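Rhizavidin (Rhizobium etli, PDB 3EW1) binds biotin with high affinity as a dimer of the avidin family. Local coordinates at residues 66-71 and 98-103. Residues are numbered along the deposited sequence; the frame is centred on the assembly and turned at random.
Sequences IAFSVG and IVTSWN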
loop_
_atom_site.group_PDB
_atom_site.type_symbol
_atom_site.label_atom_id
_atom_site.label_comp_id
_atom_site.label_asym_id
_atom_site.label_seq_id
_atom_site.Cartn_x
_atom_site.Cartn_y
_atom_site.Cartn_z
ATOM N N ILE B 66 -4.948 -0.266 8.451
ATOM C CA ILE B 66 -4.312 -1.016 7.385
ATOM C C ILE B 66 -4.291 -0.185 6.139
ATOM O O ILE B 66 -5.205 0.579 5.829
ATOM C CB ILE B 66 -5.054 -2.380 7.110
ATOM C CG1 ILE B 66 -4.290 -3.214 6.065
ATOM C CG2 ILE B 66 -6.522 -2.159 6.723
ATOM C CD1 ILE B 66 -4.836 -4.650 5.868
ATOM N N ALA B 67 -3.207 -0.350 5.397
ATOM C CA ALA B 67 -3.115 0.246 4.046
ATOM C C ALA B 67 -2.549 -0.821 3.128
ATOM O O ALA B 67 -1.579 -1.509 3.481
ATOM C CB ALA B 67 -2.264 1.519 4.056
ATOM N N PHE B 68 -3.122 -0.964 1.929
ATOM C CA PHE B 68 -2.617 -1.973 1.018
ATOM C C PHE B 68 -2.743 -1.492 -0.419
ATOM O O PHE B 68 -3.486 -0.544 -0.728
ATOM C CB PHE B 68 -3.260 -3.353 1.262
ATOM C CG PHE B 68 -4.760 -3.390 1.146
ATOM C CD1 PHE B 68 -5.568 -3.094 2.251
ATOM C CD2 PHE B 68 -5.368 -3.737 -0.047
ATOM C CE1 PHE B 68 -6.958 -3.159 2.157
ATOM C CE2 PHE B 68 -6.775 -3.826 -0.150
ATOM C CZ PHE B 68 -7.551 -3.513 0.950
ATOM N N SER B 69 -2.038 -2.177 -1.307
ATOM C CA SER B 69 -1.753 -1.656 -2.679
ATOM C C SER B 69 -1.775 -2.773 -3.718
ATOM O O SER B 69 -1.281 -3.882 -3.439
ATOM C CB SER B 69 -0.346 -1.043 -2.699
ATOM O OG SER B 69 -0.199 0.040 -1.792
ATOM N N VAL B 70 -2.314 -2.480 -4.912
ATOM C CA VAL B 70 -2.372 -3.453 -6.004
ATOM C C VAL B 70 -1.994 -2.698 -7.272
ATOM O O VAL B 70 -2.537 -1.634 -7.537
ATOM C CB VAL B 70 -3.805 -4.088 -6.139
ATOM C CG1 VAL B 70 -3.945 -4.927 -7.379
ATOM C CG2 VAL B 70 -4.170 -4.936 -4.879
ATOM N N GLY B 71 -1.007 -3.221 -8.015
ATOM C CA GLY B 71 -0.733 -2.769 -9.396
ATOM C C GLY B 71 -1.501 -3.685 -10.350
ATOM O O GLY B 71 -1.608 -4.899 -10.100
ATOM N N ILE B 98 -13.379 -4.785 6.955
ATOM C CA ILE B 98 -12.390 -3.727 6.799
ATOM C C ILE B 98 -13.027 -2.617 6.003
ATOM O O ILE B 98 -13.481 -2.846 4.891
ATOM C CB ILE B 98 -11.136 -4.254 6.067
ATOM C CG1 ILE B 98 -10.555 -5.467 6.815
ATOM C CG2 ILE B 98 -10.056 -3.162 5.930
ATOM C CD1 ILE B 98 -9.407 -6.228 6.079
ATOM N N VAL B 99 -13.094 -1.430 6.587
ATOM C CA VAL B 99 -13.709 -0.269 5.966
ATOM C C VAL B 99 -12.590 0.574 5.377
ATOM O O VAL B 99 -11.641 0.961 6.087
ATOM C CB VAL B 99 -14.507 0.579 6.999
ATOM C CG1 VAL B 99 -15.062 1.849 6.338
ATOM C CG2 VAL B 99 -15.666 -0.231 7.606
ATOM N N THR B 100 -12.687 0.836 4.072
ATOM C CA THR B 100 -11.591 1.505 3.347
ATOM C C THR B 100 -12.040 2.632 2.412
ATOM O O THR B 100 -13.182 2.637 1.936
ATOM C CB THR B 100 -10.794 0.510 2.444
ATOM O OG1 THR B 100 -11.571 0.127 1.313
ATOM C CG2 THR B 100 -10.273 -0.708 3.176
ATOM N N SER B 101 -11.124 3.570 2.146
ATOM C CA SER B 101 -11.177 4.507 0.979
ATOM C C SER B 101 -10.100 4.083 0.070
ATOM O O SER B 101 -9.063 3.625 0.547
ATOM C CB SER B 101 -10.870 5.932 1.425
ATOM O OG SER B 101 -11.939 6.372 2.285
ATOM N N TRP B 102 -10.335 4.252 -1.236
ATOM C CA TRP B 102 -9.314 3.916 -2.244
ATOM C C TRP B 102 -9.155 5.031 -3.236
ATOM O O TRP B 102 -10.060 5.852 -3.474
ATOM C CB TRP B 102 -9.607 2.584 -2.941
ATOM C CG TRP B 102 -10.982 2.411 -3.588
ATOM C CD1 TRP B 102 -12.067 1.717 -3.088
ATOM C CD2 TRP B 102 -11.390 2.901 -4.886
ATOM N NE1 TRP B 102 -13.116 1.777 -3.980
ATOM C CE2 TRP B 102 -12.732 2.492 -5.088
ATOM C CE3 TRP B 102 -10.768 3.670 -5.871
ATOM C CZ2 TRP B 102 -13.454 2.820 -6.238
ATOM C CZ3 TRP B 102 -11.491 3.995 -7.031
ATOM C CH2 TRP B 102 -12.814 3.572 -7.202
ATOM N N ASN B 103 -7.937 5.052 -3.793
ATOM C CA ASN B 103 -7.582 5.842 -4.955
ATOM C C ASN B 103 -7.147 4.898 -6.064
ATOM O O ASN B 103 -6.498 3.905 -5.805
ATOM C CB ASN B 103 -6.454 6.819 -4.613
ATOM C CG ASN B 103 -6.940 7.976 -3.742
ATOM O OD1 ASN B 103 -7.976 8.608 -4.050
ATOM N ND2 ASN B 103 -6.176 8.313 -2.705
#
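The CB of Ile98 is directed at segment 66-71, where its gamma methyl meets that of Ile66, Ile66 CG2 lying 3.8 Å from Ile98 CG2 while the side chains cross at about a right angle. The first torsion of Ile98 (chi1 -56°) leaves CG1 beside the backbone N and swings CG2 anti to it, making CG2 the branch that reaches Ile66. Met27 of strand 26-31 also packs on Ile98. The two segments are not paired by hydrogen bonds: strand 78-92 runs between them in the antiparallel eight-stranded barrel of the avidin fold, and their side chains meet inside it. Two residues on, Thr100 again faces segment 66-71, its CG2 approaching Phe68 CE1 obliquely at 4.2 Å. The ring reaches that methyl although the CB of Phe68 is not aimed at segment 98-103, because its chi1 of 58° brings the ring across to Thr100. It stacks on Trp85 of the intervening strand, which Thr100 touches too, and it packs on Met27 near the biotin-binding Tyr41. Thr100 OG1 hydrogen-bonds to the backbone O of Asp119, a biotin-binding residue. The separation grows steadily from the Ile66-Ile98 end, the CA atoms of Val70 and Trp102 standing 10.8 Å apart.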